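3,4-dihydroxy-2-butanone 4-phosphate synthase (Candida albicans, PDB 1TKS) catalyses the conversion of D-ribulose 5-phosphate to formate and 3,4-dihydroxy-2-butanone 4-phosphate, a step in riboflavin biosynthesis. Local coordinates at residues 6-9 with 10-14; 132-135 with 136-140; 176-179 with 180-184; 193-196 with 197-201. All blocks are in the same frame, centred on the assembly; numbering follows the deposited sequence.

Interactions 1, 3 and 4 each lie in the opening turns of a helix, while interaction 2 is a beta turn leaving strand 129-134. Interaction 2 is a surface contact; the other three are partly buried. The helix starts differ: a backbone carbonyl alone in interaction 1, R177 O with a water joining R177 N to D180 in interaction 3, and a true side-chain cap by N194 in interaction 4. Interactions 1 and 4 touch, with centres about 11 Å apart, where helices 8-16 and 195-203 meet. Interaction 2 reaches helix 195-203 through L139, and interaction 3 stands apart, its nearest atoms about 7 Å from interaction 4.

Interaction 1 (6-9 with 10-14); sequences TPIE and EALEA
The N-terminal turn of helix 8-16 opens where the carbonyl of P7, the N-cap residue, receives amides from the end of the first turn, chiefly that of A11. A11 N binds P7 O at 3.0 Å with an N-H...O angle of 160°, whereas E10 N reaches the same oxygen P7 O at 3.1 Å over a bent path, 121°, and counts as weak. Because P7 carries no polar side chain, its part in the cap is played by its backbone alone. One residue on, L12 N donates to I8 O at 2.8 Å. The next bond, E13 N to E9 O, is stretched to 3.3 Å and weak, and E9 O is shared between E13 N and a water. This water donates to E9 O at 2.8 Å and to E13 OE1 at 3.2 Å, so it bridges backbone and carboxylate along one side of the helix, where E13 also pairs with K16.

The helix is amphipathic: A11 and A14 face strand 191-194, I8 faces helix 195-203, L12 faces helix 145-155, and the glutamates are exposed. I8 and L12, one turn apart, run side by side and point the same way, I8 CG2 meeting L12 CD1 at 3.8 Å. Ahead of the helix, T6 has its methyl anti to the backbone N, which lays CG2 over the first turn, 3.8 Å from E10 CB and crossing that side chain at about a right angle. T6 also pairs through its backbone with I192 in strand 191-194, and E9 OE1 is hydrogen-bonded to Y201 OH on helix 195-203.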
loop_
_atom_site.group_PDB
_atom_site.type_symbol
_atom_site.label_atom_id
_atom_site.label_comp_id
_atom_site.label_asym_id
_atom_site.label_seq_id
_atom_site.Cartn_x
_atom_site.Cartn_y
_atom_site.Cartn_z
ATOM N N THR B 6 0.203 -6.270 27.253
ATOM C CA THR B 6 -0.517 -7.493 27.589
ATOM C C THR B 6 0.433 -8.685 27.699
ATOM O O THR B 6 1.340 -8.842 26.884
ATOM C CB THR B 6 -1.574 -7.804 26.502
ATOM O OG1 THR B 6 -2.590 -6.793 26.517
ATOM C CG2 THR B 6 -2.214 -9.164 26.735
ATOM N N PRO B 7 0.248 -9.534 28.725
ATOM C CA PRO B 7 1.108 -10.712 28.899
ATOM C C PRO B 7 1.032 -11.570 27.635
ATOM O O PRO B 7 -0.044 -11.743 27.059
ATOM C CB PRO B 7 0.489 -11.416 30.104
ATOM C CG PRO B 7 -0.074 -10.287 30.900
ATOM C CD PRO B 7 -0.707 -9.414 29.840
ATOM N N ILE B 8 2.166 -12.122 27.213
ATOM C CA ILE B 8 2.213 -12.929 25.997
ATOM C C ILE B 8 1.155 -14.022 25.875
ATOM O O ILE B 8 0.530 -14.156 24.827
ATOM C CB ILE B 8 3.606 -13.589 25.800
ATOM C CG1 ILE B 8 4.612 -12.568 25.270
ATOM C CG2 ILE B 8 3.505 -14.723 24.793
ATOM C CD1 ILE B 8 4.732 -11.353 26.089
ATOM N N GLU B 9 0.943 -14.801 26.934
ATOM C CA GLU B 9 -0.029 -15.881 26.844
ATOM C C GLU B 9 -1.448 -15.383 26.589
ATOM O O GLU B 9 -2.196 -16.010 25.838
ATOM C CB GLU B 9 0.059 -16.785 28.083
ATOM C CG GLU B 9 1.431 -17.474 28.158
ATOM C CD GLU B 9 1.515 -18.656 29.117
ATOM O OE1 GLU B 9 2.553 -19.356 29.086
ATOM O OE2 GLU B 9 0.568 -18.888 29.897
ATOM N N GLU B 10 -1.814 -14.249 27.184
ATOM C CA GLU B 10 -3.144 -13.694 26.964
ATOM C C GLU B 10 -3.215 -13.144 25.538
ATOM O O GLU B 10 -4.238 -13.274 24.864
ATOM C CB GLU B 10 -3.451 -12.575 27.969
ATOM C CG GLU B 10 -3.374 -12.973 29.451
ATOM C CD GLU B 10 -4.302 -14.122 29.846
ATOM O OE1 GLU B 10 -5.241 -14.440 29.086
ATOM O OE2 GLU B 10 -4.093 -14.698 30.938
ATOM N N ALA B 11 -2.124 -12.542 25.074
ATOM C CA ALA B 11 -2.087 -11.989 23.725
ATOM C C ALA B 11 -2.179 -13.088 22.673
ATOM O O ALA B 11 -2.813 -12.903 21.636
ATOM C CB ALA B 11 -0.812 -11.173 23.521
ATOM N N LEU B 12 -1.554 -14.234 22.936
ATOM C CA LEU B 12 -1.600 -15.338 21.983
ATOM C C LEU B 12 -3.016 -15.877 21.830
ATOM O O LEU B 12 -3.430 -16.243 20.731
ATOM C CB LEU B 12 -0.664 -16.464 22.417
ATOM C CG LEU B 12 0.837 -16.174 22.305
ATOM C CD1 LEU B 12 1.616 -17.360 22.855
ATOM C CD2 LEU B 12 1.216 -15.917 20.850
ATOM N N GLU B 13 -3.761 -15.930 22.930
ATOM C CA GLU B 13 -5.128 -16.420 22.859
ATOM C C GLU B 13 -5.977 -15.479 22.014
ATOM O O GLU B 13 -6.815 -15.925 21.241
ATOM C CB GLU B 13 -5.725 -16.568 24.259
ATOM C CG GLU B 13 -5.166 -17.763 25.007
ATOM C CD GLU B 13 -5.476 -19.071 24.309
ATOM O OE1 GLU B 13 -4.666 -20.014 24.424
ATOM O OE2 GLU B 13 -6.540 -19.165 23.656
ATOM N N ALA B 14 -5.753 -14.175 22.156
ATOM C CA ALA B 14 -6.500 -13.198 21.372
ATOM C C ALA B 14 -6.144 -13.383 19.898
ATOM O O ALA B 14 -7.011 -13.354 19.025
ATOM C CB ALA B 14 -6.150 -11.783 21.824
HETATM O O HOH W 1 -1.773 -18.743 25.177
#

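Interaction 2 (132-135 with 136-140); sequences LRAV and PGLLK
V135 meets P136 first through its CB, which stands 3.5 Å from P136 CD, close because the two residues are joined by the peptide bond. Of its two methyls, CG2 lies between the backbone N and the carbonyl carbon, and this turns it over the following peptide, 4.0 Å from P136 O. CG1 is placed anti to the carbonyl carbon, away from that peptide. The side chain as a whole also touches E64 and R142, the latter a probable binding residue for D-ribulose 5-phosphate.

Beyond the side chain, V135 O closes the turn by accepting from L138 N at 3.0 Å. The N-H...O angle is 146°, and the donor is tilted 30° from the carbonyl plane, so the bond is moderately bent. The end of L138 comes back toward the turn, CD2 lying 3.7 Å from V135 O and 3.9 Å from A134 CB, an apolar contact beside the closing bond. K140 N then donates to G137 O as a short 3-10 segment begins. G137 has phi near 99°, where a CB would be jammed against the preceding carbonyl oxygen. P136 and G137 thus fill the two central corners of a type II beta turn, the Pro-Gly pairing classical for that turn.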
loop_
_atom_site.group_PDB
_atom_site.type_symbol
_atom_site.label_atom_id
_atom_site.label_comp_id
_atom_site.label_asym_id
_atom_site.label_seq_id
_atom_site.Cartn_x
_atom_site.Cartn_y
_atom_site.Cartn_z
ATOM N N LEU B 132 6.268 -11.180 2.666
ATOM C CA LEU B 132 7.577 -10.911 3.259
ATOM C C LEU B 132 8.176 -12.229 3.729
ATOM O O LEU B 132 7.463 -13.076 4.260
ATOM C CB LEU B 132 7.448 -9.967 4.453
ATOM C CG LEU B 132 6.775 -8.622 4.196
ATOM C CD1 LEU B 132 6.918 -7.743 5.431
ATOM C CD2 LEU B 132 7.403 -7.949 2.991
ATOM N N ARG B 133 9.481 -12.399 3.535
ATOM C CA ARG B 133 10.151 -13.632 3.935
ATOM C C ARG B 133 10.806 -13.558 5.311
ATOM O O ARG B 133 11.797 -12.851 5.498
ATOM C CB ARG B 133 11.206 -14.016 2.894
ATOM C CG ARG B 133 10.628 -14.346 1.528
ATOM C CD ARG B 133 11.713 -14.801 0.562
ATOM N NE ARG B 133 12.268 -16.084 0.986
ATOM C CZ ARG B 133 13.137 -16.801 0.282
ATOM N NH1 ARG B 133 13.566 -16.367 -0.895
ATOM N NH2 ARG B 133 13.575 -17.958 0.756
ATOM N N ALA B 134 10.255 -14.295 6.269
ATOM C CA ALA B 134 10.803 -14.317 7.623
ATOM C C ALA B 134 11.973 -15.299 7.667
ATOM O O ALA B 134 11.864 -16.425 7.182
ATOM C CB ALA B 134 9.725 -14.738 8.614
ATOM N N VAL B 135 13.090 -14.878 8.255
ATOM C CA VAL B 135 14.267 -15.738 8.328
ATOM C C VAL B 135 14.087 -16.916 9.281
ATOM O O VAL B 135 13.332 -16.837 10.254
ATOM C CB VAL B 135 15.531 -14.942 8.765
ATOM C CG1 VAL B 135 15.776 -13.795 7.806
ATOM C CG2 VAL B 135 15.375 -14.420 10.195
ATOM N N PRO B 136 14.767 -18.040 8.994
ATOM C CA PRO B 136 14.677 -19.227 9.847
ATOM C C PRO B 136 15.144 -18.850 11.250
ATOM O O PRO B 136 16.148 -18.153 11.407
ATOM C CB PRO B 136 15.633 -20.205 9.175
ATOM C CG PRO B 136 15.519 -19.847 7.737
ATOM C CD PRO B 136 15.537 -18.332 7.773
ATOM N N GLY B 137 14.427 -19.317 12.265
ATOM C CA GLY B 137 14.797 -18.987 13.628
ATOM C C GLY B 137 13.939 -17.842 14.127
ATOM O O GLY B 137 13.896 -17.560 15.322
ATOM N N LEU B 138 13.262 -17.179 13.195
ATOM C CA LEU B 138 12.372 -16.066 13.506
ATOM C C LEU B 138 12.991 -15.032 14.450
ATOM O O LEU B 138 14.104 -14.569 14.205
ATOM C CB LEU B 138 11.055 -16.617 14.066
ATOM C CG LEU B 138 10.361 -17.628 13.134
ATOM C CD1 LEU B 138 9.111 -18.167 13.810
ATOM C CD2 LEU B 138 10.016 -16.966 11.800
ATOM N N LEU B 139 12.288 -14.673 15.522
ATOM C CA LEU B 139 12.785 -13.668 16.460
ATOM C C LEU B 139 14.091 -13.983 17.171
ATOM O O LEU B 139 14.715 -13.092 17.748
ATOM C CB LEU B 139 11.717 -13.348 17.502
ATOM C CG LEU B 139 10.498 -12.611 16.947
ATOM C CD1 LEU B 139 9.477 -12.426 18.054
ATOM C CD2 LEU B 139 10.921 -11.263 16.372
ATOM N N LYS B 140 14.507 -15.241 17.154
ATOM C CA LYS B 140 15.760 -15.596 17.800
ATOM C C LYS B 140 16.912 -15.321 16.846
ATOM O O LYS B 140 18.076 -15.360 17.240
ATOM C CB LYS B 140 15.760 -17.068 18.217
ATOM C CG LYS B 140 14.853 -17.359 19.404
ATOM C CD LYS B 140 15.193 -18.685 20.066
ATOM C CE LYS B 140 14.798 -19.879 19.208
ATOM N NZ LYS B 140 13.316 -20.049 19.101
#

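Interaction 3 (176-179 with 180-184); sequences MRLD and DCIQF
A Met-aromatic contact joins M176, two residues ahead of helix 178-188, to F184 in its second turn. M176 SD lies 4.9 Å from the centroid of the F184 ring, 46° off the ring normal, and the methyl CE approaches F184 CD1 to 3.6 Å, also obliquely. The methionine chain is extended beyond CG and crosses the phenylalanine side chain at about a right angle, and on the way its SD passes D180 O at 3.8 Å. Nearer its root, M176 CB rests 3.8 Å from C181 SG.

R177 is the N-cap residue. Its carbonyl R177 O takes C181 N at 2.9 Å, and I182 N to L178 O and Q183 N to D179 O continue the i to i+4 helical bonding. Beside this turn a water accepts from R177 N at 2.8 Å and donates to D180 OD1 at 2.6 Å, linking the residue before the helix to a carboxylate in its first turn. R169 forms a salt bridge with the same OD1, while R177 NH2 holds the carbonyl of E30, a probable magnesium ligand.

Gripped by both a water donor and an arginine beside the positive end of the helix dipole, the D180 carboxylate is probably kept ionised.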
loop_
_atom_site.group_PDB
_atom_site.type_symbol
_atom_site.label_atom_id
_atom_site.label_comp_id
_atom_site.label_asym_id
_atom_site.label_seq_id
_atom_site.Cartn_x
_atom_site.Cartn_y
_atom_site.Cartn_z
ATOM N N MET B 176 1.777 6.183 14.351
ATOM C CA MET B 176 1.419 6.210 15.758
ATOM C C MET B 176 2.540 5.752 16.669
ATOM O O MET B 176 3.068 4.648 16.517
ATOM C CB MET B 176 0.187 5.341 16.028
ATOM C CG MET B 176 -1.105 5.887 15.464
ATOM S SD MET B 176 -2.520 5.034 16.168
ATOM C CE MET B 176 -3.691 5.204 14.845
ATOM N N ARG B 177 2.890 6.616 17.620
ATOM C CA ARG B 177 3.918 6.337 18.623
ATOM C C ARG B 177 3.216 5.558 19.734
ATOM O O ARG B 177 2.011 5.330 19.652
ATOM C CB ARG B 177 4.466 7.647 19.184
ATOM C CG ARG B 177 5.004 8.598 18.138
ATOM C CD ARG B 177 6.324 8.095 17.583
ATOM N NE ARG B 177 6.873 8.982 16.558
ATOM C CZ ARG B 177 8.077 8.835 16.012
ATOM N NH1 ARG B 177 8.495 9.679 15.080
ATOM N NH2 ARG B 177 8.871 7.848 16.403
ATOM N N LEU B 178 3.946 5.188 20.785
ATOM C CA LEU B 178 3.356 4.408 21.873
ATOM C C LEU B 178 2.094 5.020 22.470
ATOM O O LEU B 178 1.076 4.336 22.610
ATOM C CB LEU B 178 4.372 4.161 22.996
ATOM C CG LEU B 178 3.871 3.254 24.136
ATOM C CD1 LEU B 178 3.589 1.852 23.588
ATOM C CD2 LEU B 178 4.907 3.188 25.255
ATOM N N ASP B 179 2.147 6.298 22.824
ATOM C CA ASP B 179 0.983 6.933 23.418
ATOM C C ASP B 179 -0.251 6.814 22.539
ATOM O O ASP B 179 -1.331 6.468 23.014
ATOM C CB ASP B 179 1.273 8.401 23.736
ATOM C CG ASP B 179 2.066 8.567 25.018
ATOM O OD1 ASP B 179 2.368 7.542 25.660
ATOM O OD2 ASP B 179 2.382 9.717 25.388
ATOM N N ASP B 180 -0.094 7.085 21.250
ATOM C CA ASP B 180 -1.228 6.986 20.346
ATOM C C ASP B 180 -1.665 5.531 20.181
ATOM O O ASP B 180 -2.846 5.257 19.980
ATOM C CB ASP B 180 -0.886 7.610 18.992
ATOM C CG ASP B 180 -1.006 9.128 19.003
ATOM O OD1 ASP B 180 -0.541 9.777 18.044
ATOM O OD2 ASP B 180 -1.579 9.676 19.971
ATOM N N CYS B 181 -0.722 4.599 20.277
ATOM C CA CYS B 181 -1.065 3.185 20.150
ATOM C C CYS B 181 -1.888 2.726 21.343
ATOM O O CYS B 181 -2.812 1.925 21.199
ATOM C CB CYS B 181 0.197 2.326 20.041
ATOM S SG CYS B 181 1.061 2.492 18.455
ATOM N N ILE B 182 -1.530 3.222 22.524
ATOM C CA ILE B 182 -2.245 2.886 23.750
ATOM C C ILE B 182 -3.678 3.388 23.604
ATOM O O ILE B 182 -4.634 2.687 23.930
ATOM C CB ILE B 182 -1.574 3.556 24.973
ATOM C CG1 ILE B 182 -0.193 2.943 25.198
ATOM C CG2 ILE B 182 -2.454 3.407 26.208
ATOM C CD1 ILE B 182 0.598 3.584 26.319
ATOM N N GLN B 183 -3.816 4.607 23.094
ATOM C CA GLN B 183 -5.128 5.205 22.878
ATOM C C GLN B 183 -5.934 4.381 21.871
ATOM O O GLN B 183 -7.120 4.117 22.076
ATOM C CB GLN B 183 -4.960 6.643 22.374
ATOM C CG GLN B 183 -6.022 7.117 21.398
ATOM C CD GLN B 183 -7.411 7.100 21.985
ATOM O OE1 GLN B 183 -7.680 7.757 22.989
ATOM N NE2 GLN B 183 -8.308 6.346 21.359
ATOM N N PHE B 184 -5.274 3.972 20.790
ATOM C CA PHE B 184 -5.914 3.183 19.739
ATOM C C PHE B 184 -6.355 1.830 20.294
ATOM O O PHE B 184 -7.451 1.346 19.998
ATOM C CB PHE B 184 -4.936 2.975 18.577
ATOM C CG PHE B 184 -5.566 2.372 17.352
ATOM C CD1 PHE B 184 -6.194 3.179 16.405
ATOM C CD2 PHE B 184 -5.554 0.995 17.158
ATOM C CE1 PHE B 184 -6.805 2.621 15.283
ATOM C CE2 PHE B 184 -6.161 0.424 16.044
ATOM C CZ PHE B 184 -6.790 1.238 15.104
HETATM O O HOH W 2 1.975 9.213 17.909
#

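Interaction 4 (193-196 with 197-201); sequences ININ and QLVEY
N194 OD1 accepts the backbone N of Q197 at 2.7 Å, with an N-H...O angle of 149°. The donor stands 38° out of the amide carbonyl plane, so the bond is short without being aligned with a lone pair. The chi1 of N194, 65°, sets the amide between its own backbone N and carbonyl carbon, which folds OD1 back over the first helical turn. The backbone carbonyl of the same residue serves the next amide: L198 N donates to N194 O at 3.0 Å. Two more bonds continue the i to i+4 helical pattern, V199 N to I195 O at 2.7 Å and E200 N to N196 O at 3.0 Å.

This is an asparagine N-cap at a strand-to-helix junction. I193 still pairs through its backbone with strand 21-24, its parallel neighbour in the sheet, and within two residues the chain has become helix 195-203. The Q197 side chain reaches, extended, from the first turn toward the end of the strand; its CB touches N194 OD1 at 3.2 Å, and the side chain as a whole crosses that of I193 at about a right angle.

Further along, I195 and V199, one turn apart, meet through their CG2 methyls at 3.9 Å. V199 CG2 is also tucked 3.2 Å from I195 O, over the turn's own carbonyl. I195 packs against H145, a probable magnesium ligand, and against L139, and V199 touches R143, while the buried L198 lies on I8 and L152. On the outer side, the chain of E200 runs back past the carbonyl of N196, its CG 3.3 Å from N196 O.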
loop_
_atom_site.group_PDB
_atom_site.type_symbol
_atom_site.label_atom_id
_atom_site.label_comp_id
_atom_site.label_asym_id
_atom_site.label_seq_id
_atom_site.Cartn_x
_atom_site.Cartn_y
_atom_site.Cartn_z
ATOM N N ILE B 193 1.599 -5.499 22.622
ATOM C CA ILE B 193 2.764 -6.247 23.093
ATOM C C ILE B 193 4.002 -5.660 22.425
ATOM O O ILE B 193 3.891 -4.794 21.557
ATOM C CB ILE B 193 2.704 -7.754 22.702
ATOM C CG1 ILE B 193 2.589 -7.902 21.181
ATOM C CG2 ILE B 193 1.529 -8.438 23.387
ATOM C CD1 ILE B 193 2.902 -9.300 20.675
ATOM N N ASN B 194 5.181 -6.106 22.837
ATOM C CA ASN B 194 6.398 -5.648 22.190
ATOM C C ASN B 194 7.296 -6.854 21.931
ATOM O O ASN B 194 7.177 -7.882 22.603
ATOM C CB ASN B 194 7.096 -4.529 22.997
ATOM C CG ASN B 194 7.616 -4.983 24.346
ATOM O OD1 ASN B 194 8.648 -5.646 24.435
ATOM N ND2 ASN B 194 6.908 -4.612 25.410
ATOM N N ILE B 195 8.161 -6.739 20.929
ATOM C CA ILE B 195 9.039 -7.839 20.544
ATOM C C ILE B 195 10.005 -8.275 21.626
ATOM O O ILE B 195 10.262 -9.465 21.782
ATOM C CB ILE B 195 9.820 -7.490 19.265
ATOM C CG1 ILE B 195 8.831 -7.299 18.112
ATOM C CG2 ILE B 195 10.827 -8.591 18.943
ATOM C CD1 ILE B 195 9.460 -6.820 16.818
ATOM N N ASN B 196 10.550 -7.318 22.367
ATOM C CA ASN B 196 11.469 -7.648 23.444
ATOM C C ASN B 196 10.746 -8.566 24.418
ATOM O O ASN B 196 11.289 -9.566 24.889
ATOM C CB ASN B 196 11.910 -6.379 24.167
ATOM C CG ASN B 196 13.348 -6.027 23.889
ATOM O OD1 ASN B 196 13.714 -5.689 22.764
ATOM N ND2 ASN B 196 14.181 -6.115 24.917
ATOM N N GLN B 197 9.505 -8.205 24.708
ATOM C CA GLN B 197 8.655 -8.958 25.615
ATOM C C GLN B 197 8.435 -10.371 25.073
ATOM O O GLN B 197 8.441 -11.347 25.824
ATOM C CB GLN B 197 7.319 -8.226 25.754
ATOM C CG GLN B 197 6.389 -8.782 26.800
ATOM C CD GLN B 197 4.966 -8.280 26.627
ATOM O OE1 GLN B 197 4.116 -8.493 27.491
ATOM N NE2 GLN B 197 4.697 -7.621 25.502
ATOM N N LEU B 198 8.256 -10.474 23.758
ATOM C CA LEU B 198 8.026 -11.760 23.111
ATOM C C LEU B 198 9.292 -12.622 23.077
ATOM O O LEU B 198 9.229 -13.836 23.270
ATOM C CB LEU B 198 7.496 -11.530 21.694
ATOM C CG LEU B 198 7.013 -12.758 20.922
ATOM C CD1 LEU B 198 5.963 -13.501 21.742
ATOM C CD2 LEU B 198 6.436 -12.321 19.579
ATOM N N VAL B 199 10.441 -11.994 22.835
ATOM C CA VAL B 199 11.706 -12.722 22.794
ATOM C C VAL B 199 12.010 -13.317 24.166
ATOM O O VAL B 199 12.486 -14.447 24.271
ATOM C CB VAL B 199 12.876 -11.802 22.364
ATOM C CG1 VAL B 199 14.212 -12.524 22.558
ATOM C CG2 VAL B 199 12.708 -11.401 20.906
ATOM N N GLU B 200 11.725 -12.559 25.218
ATOM C CA GLU B 200 11.966 -13.045 26.567
ATOM C C GLU B 200 11.115 -14.285 26.813
ATOM O O GLU B 200 11.571 -15.256 27.420
ATOM C CB GLU B 200 11.622 -11.963 27.593
ATOM C CG GLU B 200 12.634 -10.829 27.658
ATOM C CD GLU B 200 12.265 -9.786 28.692
ATOM O OE1 GLU B 200 11.852 -10.171 29.807
ATOM O OE2 GLU B 200 12.400 -8.577 28.401
ATOM N N TYR B 201 9.878 -14.253 26.325
ATOM C CA TYR B 201 8.960 -15.375 26.498
ATOM C C TYR B 201 9.465 -16.665 25.855
ATOM O O TYR B 201 9.548 -17.702 26.515
ATOM C CB TYR B 201 7.590 -15.038 25.906
ATOM C CG TYR B 201 6.569 -16.135 26.115
ATOM C CD1 TYR B 201 5.937 -16.298 27.344
ATOM C CD2 TYR B 201 6.268 -17.036 25.095
ATOM C CE1 TYR B 201 5.030 -17.333 27.555
ATOM C CE2 TYR B 201 5.365 -18.076 25.292
ATOM C CZ TYR B 201 4.750 -18.218 26.528
ATOM O OH TYR B 201 3.860 -19.248 26.728
#